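Long-range contacts in MGS-M5 (Unidentified, PDB 4Q3N), which probably catalyses the NAD-dependent interconversion of L-lactate and pyruvate, as an L-lactate dehydrogenase with a Rossmann-fold nucleotide-binding domain: residues Gly114-Ala119 with Ser139-Ser144; Ser179-Trp184 with Ser296-Ser301; Phe246-Arg251 with Val276-Gly281. All blocks are in the same frame, centred on the assembly; numbering follows the deposited sequence.

Contact 1 of 3, residues Gly114-Ala119 with Ser139-Ser144; sequences GILLVA and SRVIGS
Leu-116 and Val-118 exchange backbone hydrogen bonds with Arg-140, Ile-142 and Ser-144, which makes strands 115-118 and 141-143 parallel neighbours. Leu-116 N donates to Arg-140 O at 2.8 Å, and Ile-142 N donates back to Leu-116 O at 2.8 Å. Val-118 N then reaches Ile-142 O, and Ser-144 N closes the ladder on Val-118 O. CA-H...O contacts fill in between, the shortest from Gly-143 CA to Val-118 O at 3.2 Å.

The apolar contacts fall on both faces of the sheet. Leu-116 and Val-141 lie side by side on one face, CD1 to CG2 at 4.0 Å. On the other, Leu-117 swings CG opposite its backbone N (chi1 172°), and its CD1 meets Ile-142 CG1 at 3.8 Å.

Arg-140 supplies the polar end. Its chain bends at chi2 and chi3, and the guanidinium lies across Ile-115, whose CG1 sits 3.8 Å above the centre of the plane. A water in the guanidinium plane accepts from Arg-140 NE at 2.8 Å and also lies within hydrogen-bonding distance of Gly-114 O. Arg-140 NH1 bonds to Asp-280 O, and NH2 to Asn-113 O.

The two strands belong to the last beta-alpha-beta unit of the parallel Rossmann sheet, joined by helix 123-134, which covers Leu-116, Val-118 and Val-141. Strand 74-77 flanks strand 115-118 on its other edge. Helix 232-246 packs on Ile-115 and Leu-117.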
loop_
_atom_site.group_PDB
_atom_site.type_symbol
_atom_site.label_atom_id
_atom_site.label_comp_id
_atom_site.label_asym_id
_atom_site.label_seq_id
_atom_site.Cartn_x
_atom_site.Cartn_y
_atom_site.Cartn_z
ATOM N N GLY A 114 -27.408 5.716 -1.140
ATOM C CA GLY A 114 -26.043 5.968 -0.721
ATOM C C GLY A 114 -25.721 7.438 -0.944
ATOM O O GLY A 114 -26.589 8.313 -0.869
ATOM N N ILE A 115 -24.464 7.707 -1.240
ATOM C CA ILE A 115 -23.981 9.056 -1.457
ATOM C C ILE A 115 -23.790 9.347 -2.955
ATOM O O ILE A 115 -23.337 8.462 -3.695
ATOM C CB ILE A 115 -22.635 9.215 -0.696
ATOM C CG1 ILE A 115 -22.924 9.102 0.829
ATOM C CG2 ILE A 115 -21.867 10.492 -1.065
ATOM C CD1 ILE A 115 -21.605 8.893 1.582
ATOM N N LEU A 116 -24.120 10.562 -3.400
ATOM C CA LEU A 116 -23.846 10.994 -4.796
ATOM C C LEU A 116 -22.668 11.921 -4.822
ATOM O O LEU A 116 -22.603 12.887 -4.036
ATOM C CB LEU A 116 -25.061 11.744 -5.429
ATOM C CG LEU A 116 -26.359 10.956 -5.587
ATOM C CD1 LEU A 116 -27.495 11.861 -6.114
ATOM C CD2 LEU A 116 -26.168 9.743 -6.531
ATOM N N LEU A 117 -21.761 11.645 -5.739
ATOM C CA LEU A 117 -20.587 12.487 -5.997
ATOM C C LEU A 117 -20.582 12.941 -7.454
ATOM O O LEU A 117 -20.428 12.111 -8.355
ATOM C CB LEU A 117 -19.299 11.714 -5.710
ATOM C CG LEU A 117 -17.963 12.347 -6.097
ATOM C CD1 LEU A 117 -17.862 13.778 -5.547
ATOM C CD2 LEU A 117 -16.757 11.472 -5.549
ATOM N N VAL A 118 -20.758 14.236 -7.698
ATOM C CA VAL A 118 -20.883 14.728 -9.081
ATOM C C VAL A 118 -19.521 15.248 -9.530
ATOM O O VAL A 118 -18.908 16.031 -8.812
ATOM C CB VAL A 118 -21.953 15.843 -9.162
ATOM C CG1 VAL A 118 -22.007 16.426 -10.594
ATOM C CG2 VAL A 118 -23.304 15.276 -8.786
ATOM N N ALA A 119 -19.002 14.781 -10.667
ATOM C CA ALA A 119 -17.738 15.333 -11.173
ATOM C C ALA A 119 -17.967 16.084 -12.501
ATOM O O ALA A 119 -17.096 16.809 -12.956
ATOM C CB ALA A 119 -16.678 14.231 -11.387
ATOM N N SER A 139 -26.279 16.444 2.905
ATOM C CA SER A 139 -24.983 15.889 3.391
ATOM C C SER A 139 -24.559 14.623 2.596
ATOM O O SER A 139 -23.450 14.105 2.776
ATOM C CB SER A 139 -25.062 15.540 4.885
ATOM O OG SER A 139 -26.086 14.582 5.108
ATOM N N ARG A 140 -25.488 14.082 1.809
ATOM C CA ARG A 140 -25.280 12.849 1.016
ATOM C C ARG A 140 -25.087 13.137 -0.458
ATOM O O ARG A 140 -25.044 12.220 -1.282
ATOM C CB ARG A 140 -26.502 11.933 1.143
ATOM C CG ARG A 140 -27.006 11.802 2.581
ATOM C CD ARG A 140 -26.264 10.689 3.337
ATOM N NE ARG A 140 -26.556 9.355 2.804
ATOM C CZ ARG A 140 -25.875 8.260 3.150
ATOM N NH1 ARG A 140 -24.899 8.346 4.064
ATOM N NH2 ARG A 140 -26.192 7.074 2.630
ATOM N N VAL A 141 -25.055 14.410 -0.810
ATOM C CA VAL A 141 -24.783 14.755 -2.233
ATOM C C VAL A 141 -23.692 15.796 -2.284
ATOM O O VAL A 141 -23.823 16.855 -1.671
ATOM C CB VAL A 141 -26.045 15.320 -2.960
ATOM C CG1 VAL A 141 -25.694 15.741 -4.426
ATOM C CG2 VAL A 141 -27.159 14.291 -2.932
ATOM N N ILE A 142 -22.603 15.480 -2.970
ATOM C CA ILE A 142 -21.499 16.400 -3.062
ATOM C C ILE A 142 -20.988 16.482 -4.479
ATOM O O ILE A 142 -21.293 15.625 -5.339
ATOM C CB ILE A 142 -20.311 15.952 -2.110
ATOM C CG1 ILE A 142 -19.859 14.537 -2.457
ATOM C CG2 ILE A 142 -20.770 16.012 -0.674
ATOM C CD1 ILE A 142 -18.613 14.067 -1.669
ATOM N N GLY A 143 -20.159 17.490 -4.726
ATOM C CA GLY A 143 -19.432 17.549 -5.992
ATOM C C GLY A 143 -17.924 17.574 -5.716
ATOM O O GLY A 143 -17.504 17.859 -4.609
ATOM N N SER A 144 -17.110 17.325 -6.737
ATOM C CA SER A 144 -15.670 17.317 -6.531
ATOM C C SER A 144 -15.102 18.742 -6.302
ATOM O O SER A 144 -13.975 18.881 -5.786
ATOM C CB SER A 144 -14.957 16.642 -7.703
ATOM O OG SER A 144 -15.328 17.190 -8.943
HETATM O O HOH W 1 -28.584 8.776 0.909
#

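Contact 2 of 3, residues Ser179-Trp184 with Ser296-Ser301; sequences SEFVCW and SQLNNS
The Phe-181 ring lies against helix 292-311, with Gln-297 over one face. Gln-297 CB makes a CH-pi contact, 3.9 Å from the ring centroid and offset toward the rim. The extended Gln-297 chain carries its amide to Phe-181 CB, with NE2 3.5 Å from it. Ring and amide planes are 40° apart, and OE1 is 3.5 Å from Phe-181 CD2. A water joins Gln-297 OE1 to Val-182 O and donates to both.

Leu-298 meets the far end of the ring. Its CB is 3.8 Å from Phe-181 CZ, and its CD1 lies at the ring edge, in plane. The ring gets there because Phe-181 CG stands between the backbone N and carbonyl carbon (chi1 64°). An alanine here would remove the ring and is likely to leave a gap between Gln-297 CB and Leu-298.

The polar end pairs two serines. Ser-179 OG and Ser-301 OG lie only 2.5 Å apart, so short that the detail of their hydrogen bond is doubtful. Glu-175 holds both hydroxyls, through OE1 to Ser-179 and backbone N to Ser-301. A second water donates to Ser-179 O and Gln-297 O and accepts from Asn-300 ND2 at 3.1 Å.

In this alpha/beta C-terminal domain of the lactate/malate dehydrogenase family, the contact packs edge strand 181-182 of the antiparallel sheet on helix 292-311. Strand 168-173 pairs with strand 181-182, Leu-173 bonding to Phe-181. Helix 206-227 packs on Glu-180 and Val-182.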
loop_
_atom_site.group_PDB
_atom_site.type_symbol
_atom_site.label_atom_id
_atom_site.label_comp_id
_atom_site.label_asym_id
_atom_site.label_seq_id
_atom_site.Cartn_x
_atom_site.Cartn_y
_atom_site.Cartn_z
ATOM N N SER A 179 -13.961 32.087 -11.131
ATOM C CA SER A 179 -14.094 32.905 -9.913
ATOM C C SER A 179 -13.530 32.224 -8.642
ATOM O O SER A 179 -13.645 32.755 -7.545
ATOM C CB SER A 179 -15.572 33.329 -9.713
ATOM O OG SER A 179 -16.346 32.281 -9.113
ATOM N N GLU A 180 -12.868 31.084 -8.771
ATOM C CA GLU A 180 -12.188 30.502 -7.607
ATOM C C GLU A 180 -11.089 31.403 -7.073
ATOM O O GLU A 180 -10.587 32.261 -7.757
ATOM C CB GLU A 180 -11.545 29.175 -7.930
ATOM C CG GLU A 180 -10.359 29.340 -8.893
ATOM C CD GLU A 180 -9.962 28.025 -9.502
ATOM O OE1 GLU A 180 -10.721 27.056 -9.304
ATOM O OE2 GLU A 180 -8.910 27.950 -10.156
ATOM N N PHE A 181 -10.663 31.173 -5.848
ATOM C CA PHE A 181 -9.656 32.062 -5.287
ATOM C C PHE A 181 -8.860 31.295 -4.233
ATOM O O PHE A 181 -9.313 30.254 -3.726
ATOM C CB PHE A 181 -10.307 33.316 -4.668
ATOM C CG PHE A 181 -11.199 33.003 -3.471
ATOM C CD1 PHE A 181 -12.529 32.625 -3.671
ATOM C CD2 PHE A 181 -10.699 33.058 -2.168
ATOM C CE1 PHE A 181 -13.342 32.303 -2.594
ATOM C CE2 PHE A 181 -11.494 32.746 -1.071
ATOM C CZ PHE A 181 -12.833 32.376 -1.276
ATOM N N VAL A 182 -7.658 31.772 -3.926
ATOM C CA VAL A 182 -6.830 31.114 -2.926
ATOM C C VAL A 182 -7.166 31.678 -1.575
ATOM O O VAL A 182 -7.251 32.877 -1.405
ATOM C CB VAL A 182 -5.315 31.348 -3.139
ATOM C CG1 VAL A 182 -4.491 30.520 -2.125
ATOM C CG2 VAL A 182 -4.902 31.058 -4.554
ATOM N N CYS A 183 -7.311 30.816 -0.593
ATOM C CA CYS A 183 -7.455 31.316 0.761
ATOM C C CYS A 183 -6.042 31.458 1.371
ATOM O O CYS A 183 -5.538 30.541 2.035
ATOM C CB CYS A 183 -8.341 30.354 1.571
ATOM S SG CYS A 183 -8.548 30.858 3.259
ATOM N N TRP A 184 -5.373 32.578 1.101
ATOM C CA TRP A 184 -4.025 32.759 1.649
ATOM C C TRP A 184 -4.009 33.016 3.162
ATOM O O TRP A 184 -2.983 32.828 3.776
ATOM C CB TRP A 184 -3.298 33.925 0.948
ATOM C CG TRP A 184 -2.969 33.661 -0.544
ATOM C CD1 TRP A 184 -3.401 34.381 -1.644
ATOM C CD2 TRP A 184 -2.102 32.646 -1.048
ATOM N NE1 TRP A 184 -2.870 33.848 -2.797
ATOM C CE2 TRP A 184 -2.074 32.781 -2.472
ATOM C CE3 TRP A 184 -1.354 31.621 -0.443
ATOM C CZ2 TRP A 184 -1.312 31.945 -3.292
ATOM C CZ3 TRP A 184 -0.615 30.762 -1.260
ATOM C CH2 TRP A 184 -0.608 30.922 -2.674
ATOM N N SER A 296 -15.203 38.688 0.282
ATOM C CA SER A 296 -15.724 39.328 -0.915
ATOM C C SER A 296 -15.638 38.379 -2.117
ATOM O O SER A 296 -16.584 38.268 -2.922
ATOM C CB SER A 296 -14.966 40.617 -1.182
ATOM O OG SER A 296 -15.452 41.222 -2.350
ATOM N N GLN A 297 -14.510 37.700 -2.257
ATOM C CA GLN A 297 -14.338 36.806 -3.397
ATOM C C GLN A 297 -15.301 35.628 -3.284
ATOM O O GLN A 297 -15.816 35.152 -4.294
ATOM C CB GLN A 297 -12.887 36.321 -3.510
ATOM C CG GLN A 297 -11.853 37.432 -3.878
ATOM C CD GLN A 297 -10.449 36.862 -3.839
ATOM O OE1 GLN A 297 -9.980 36.385 -2.793
ATOM N NE2 GLN A 297 -9.814 36.801 -4.990
ATOM N N LEU A 298 -15.553 35.144 -2.065
ATOM C CA LEU A 298 -16.485 34.020 -1.892
ATOM C C LEU A 298 -17.919 34.473 -2.255
ATOM O O LEU A 298 -18.663 33.781 -2.984
ATOM C CB LEU A 298 -16.408 33.461 -0.440
ATOM C CG LEU A 298 -17.302 32.221 -0.272
ATOM C CD1 LEU A 298 -16.816 31.071 -1.149
ATOM C CD2 LEU A 298 -17.458 31.796 1.217
ATOM N N ASN A 299 -18.288 35.656 -1.788
ATOM C CA ASN A 299 -19.579 36.251 -2.151
ATOM C C ASN A 299 -19.730 36.385 -3.683
ATOM O O ASN A 299 -20.766 36.051 -4.251
ATOM C CB ASN A 299 -19.760 37.626 -1.489
ATOM C CG ASN A 299 -19.976 37.552 0.056
ATOM O OD1 ASN A 299 -20.411 36.554 0.608
ATOM N ND2 ASN A 299 -19.670 38.644 0.733
ATOM N N ASN A 300 -18.681 36.837 -4.352
ATOM C CA ASN A 300 -18.741 37.020 -5.790
ATOM C C ASN A 300 -18.995 35.665 -6.458
ATOM O O ASN A 300 -19.841 35.517 -7.327
ATOM C CB ASN A 300 -17.444 37.636 -6.306
ATOM C CG ASN A 300 -17.337 37.594 -7.832
ATOM O OD1 ASN A 300 -18.177 38.152 -8.532
ATOM N ND2 ASN A 300 -16.293 36.929 -8.346
ATOM N N SER A 301 -18.250 34.674 -6.017
ATOM C CA SER A 301 -18.303 33.347 -6.570
ATOM C C SER A 301 -19.710 32.743 -6.339
ATOM O O SER A 301 -20.310 32.144 -7.228
ATOM C CB SER A 301 -17.198 32.525 -5.896
ATOM O OG SER A 301 -16.747 31.525 -6.722
HETATM O O HOH W 2 -14.436 35.145 -6.680
HETATM O O HOH W 3 -7.597 35.473 -2.189
#

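Contact 3 of 3, residues Phe246-Arg251 with Val276-Gly281; sequences FNNENR and VLNKDG. With ACT (acetate ion), chain F.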
loop_
_atom_site.group_PDB
_atom_site.type_symbol
_atom_site.label_atom_id
_atom_site.label_comp_id
_atom_site.label_asym_id
_atom_site.label_seq_id
_atom_site.Cartn_x
_atom_site.Cartn_y
_atom_site.Cartn_z
ATOM N N PHE A 246 -15.181 5.780 2.247
ATOM C CA PHE A 246 -15.203 4.343 2.555
ATOM C C PHE A 246 -14.288 3.974 3.747
ATOM O O PHE A 246 -14.526 2.997 4.438
ATOM C CB PHE A 246 -14.824 3.516 1.323
ATOM C CG PHE A 246 -15.976 3.411 0.350
ATOM C CD1 PHE A 246 -16.207 4.419 -0.570
ATOM C CD2 PHE A 246 -16.885 2.379 0.457
ATOM C CE1 PHE A 246 -17.347 4.351 -1.462
ATOM C CE2 PHE A 246 -18.013 2.287 -0.416
ATOM C CZ PHE A 246 -18.244 3.279 -1.358
ATOM N N ASN A 247 -13.243 4.749 3.970
ATOM C CA ASN A 247 -12.373 4.492 5.157
ATOM C C ASN A 247 -12.843 5.271 6.383
ATOM O O ASN A 247 -12.190 5.245 7.442
ATOM C CB ASN A 247 -10.914 4.834 4.835
ATOM C CG ASN A 247 -10.331 3.881 3.804
ATOM O OD1 ASN A 247 -10.481 2.675 3.919
ATOM N ND2 ASN A 247 -9.716 4.409 2.815
ATOM N N ASN A 248 -13.987 5.951 6.223
ATOM C CA ASN A 248 -14.636 6.625 7.352
ATOM C C ASN A 248 -13.665 7.578 8.095
ATOM O O ASN A 248 -13.518 7.512 9.344
ATOM C CB ASN A 248 -15.181 5.568 8.347
ATOM C CG ASN A 248 -16.092 6.173 9.383
ATOM O OD1 ASN A 248 -16.736 7.188 9.096
ATOM N ND2 ASN A 248 -16.200 5.529 10.601
ATOM N N GLU A 249 -12.989 8.436 7.353
ATOM C CA GLU A 249 -11.773 9.082 7.876
ATOM C C GLU A 249 -12.057 10.322 8.721
ATOM O O GLU A 249 -11.238 10.644 9.542
ATOM C CB GLU A 249 -10.830 9.485 6.711
ATOM C CG GLU A 249 -10.178 8.291 6.048
ATOM C CD GLU A 249 -9.238 8.675 4.918
ATOM O OE1 GLU A 249 -9.310 9.831 4.405
ATOM O OE2 GLU A 249 -8.456 7.787 4.523
ATOM N N ASN A 250 -13.188 11.021 8.490
ATOM C CA ASN A 250 -13.388 12.380 9.044
ATOM C C ASN A 250 -12.215 13.252 8.578
ATOM O O ASN A 250 -11.505 13.913 9.372
ATOM C CB ASN A 250 -13.517 12.340 10.584
ATOM C CG ASN A 250 -14.876 11.795 11.037
ATOM O OD1 ASN A 250 -15.915 12.254 10.581
ATOM N ND2 ASN A 250 -14.864 10.809 11.902
ATOM N N ARG A 251 -12.033 13.215 7.263
ATOM C CA ARG A 251 -10.975 13.919 6.538
ATOM C C ARG A 251 -11.506 15.273 6.066
ATOM O O ARG A 251 -12.633 15.362 5.611
ATOM C CB ARG A 251 -10.552 13.102 5.345
ATOM C CG ARG A 251 -9.228 13.550 4.686
ATOM C CD ARG A 251 -8.034 13.117 5.569
ATOM N NE ARG A 251 -6.795 13.532 4.927
ATOM C CZ ARG A 251 -5.599 12.998 5.158
ATOM N NH1 ARG A 251 -5.475 12.007 6.024
ATOM N NH2 ARG A 251 -4.527 13.445 4.491
ATOM N N VAL A 276 -15.754 18.080 6.208
ATOM C CA VAL A 276 -15.370 16.850 6.862
ATOM C C VAL A 276 -16.151 15.691 6.246
ATOM O O VAL A 276 -17.389 15.651 6.344
ATOM C CB VAL A 276 -15.646 16.917 8.401
ATOM C CG1 VAL A 276 -15.191 15.596 9.064
ATOM C CG2 VAL A 276 -14.922 18.092 9.016
ATOM N N LEU A 277 -15.433 14.737 5.660
ATOM C CA LEU A 277 -16.043 13.546 5.032
ATOM C C LEU A 277 -15.838 12.273 5.860
ATOM O O LEU A 277 -14.722 11.990 6.310
ATOM C CB LEU A 277 -15.444 13.309 3.658
ATOM C CG LEU A 277 -15.885 14.323 2.591
ATOM C CD1 LEU A 277 -15.023 14.164 1.327
ATOM C CD2 LEU A 277 -17.347 14.014 2.248
ATOM N N ASN A 278 -16.888 11.479 6.005
ATOM C CA ASN A 278 -16.745 10.187 6.660
ATOM C C ASN A 278 -17.756 9.244 5.971
ATOM O O ASN A 278 -18.285 9.578 4.912
ATOM C CB ASN A 278 -16.954 10.324 8.193
ATOM C CG ASN A 278 -18.368 10.733 8.568
ATOM O OD1 ASN A 278 -19.303 10.424 7.856
ATOM N ND2 ASN A 278 -18.528 11.429 9.717
ATOM N N LYS A 279 -18.039 8.087 6.548
ATOM C CA LYS A 279 -18.819 7.051 5.853
ATOM C C LYS A 279 -20.245 7.488 5.592
ATOM O O LYS A 279 -20.956 6.920 4.757
ATOM C CB LYS A 279 -18.866 5.758 6.684
ATOM C CG LYS A 279 -19.690 5.863 7.950
ATOM C CD LYS A 279 -19.620 4.531 8.723
ATOM C CE LYS A 279 -20.210 4.694 10.112
ATOM N NZ LYS A 279 -21.690 4.960 10.033
ATOM N N ASP A 280 -20.666 8.493 6.329
ATOM C CA ASP A 280 -22.079 8.972 6.229
ATOM C C ASP A 280 -22.202 10.155 5.269
ATOM O O ASP A 280 -23.312 10.649 5.056
ATOM C CB ASP A 280 -22.610 9.408 7.591
ATOM C CG ASP A 280 -22.627 8.275 8.598
ATOM O OD1 ASP A 280 -23.103 7.181 8.222
ATOM O OD2 ASP A 280 -22.128 8.483 9.734
ATOM N N GLY A 281 -21.077 10.597 4.707
ATOM C CA GLY A 281 -21.070 11.755 3.799
ATOM C C GLY A 281 -20.449 12.991 4.472
ATOM O O GLY A 281 -19.416 12.880 5.109
HETATM C C ACT F . -11.287 10.248 13.807
HETATM O O ACT F . -10.704 10.543 14.907
HETATM O OXT ACT F . -12.556 10.322 13.723
HETATM C CH3 ACT F . -10.502 9.787 12.612
#
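Asn-248 OD1 accepts a hydrogen bond from Lys-279 N at 3.0 Å, nearly straight at N-H...O 164°, with the donor tilted from the carbonyl plane. A second hydrogen bond runs the same way, between two side-chain amides. Asn-278 ND2 donates to Asn-250 OD1 at 2.9 Å. The two amides lie side by side, their planes 79° apart, and the acceptor stays in the amide plane of Asn-278. Asn-278 CG sits between its backbone N and carbonyl carbon (chi1 65°), which brings ND2 up to Asn-250. Its OD1 accepts from Asp-280 N in an Asx turn, so both ends of this amide are fixed. Asn-250 ND2 binds an acetate ion, probably from the crystallisation liquor, through OXT at 3.0 Å.

The backbone joins in an antiparallel hydrogen-bonded pair. Leu-277 N donates to Arg-251 O at 2.9 Å, and Arg-251 N returns a bond to Leu-277 O. Leu-277 is matched by two residues on the other side, Asn-250 and Arg-251, which fits a G1 beta bulge. Just before it, Asn-248, the first residue to leave helical angles after helix 232-246, has positive phi in a Schellman motif. The type I turn from Asn-278 to Gly-281 leads into strand 281-285.

Further out, Asn-248 ND2 bonds to Glu-29 of a third subunit. Arg-251 turns away to a salt bridge with Asp-164 of a second subunit. Lys-279 NZ forms a salt bridge with Asp-280 OD1. The Lys-279 chain runs beside the Asn-248 amide, with CG 3.4 Å from OD1. Val-276 CG1 touches Asn-250 CA at 3.7 Å.

In the fold
Contact 1 is the most buried of the three and rests on strand ladder bonds and aliphatic packing in the nucleotide-binding domain. Contacts 2 and 3 are partly buried and lie in the C-terminal domain, their nearest atoms about 15 Å apart. Contact 2 sets a ring and two waters between a strand and a helix. Contact 3 relies on asparagine amides at a helix end and a turn, where two other subunits approach. Along the chain it is nested within the loop that contact 2 closes. Contacts 1 and 3 touch: Ile-115 CD1 packs on Gly-281 N at 3.6 Å. Helix 232-246 packs on side chains of both, placing them at the same inter-domain boundary.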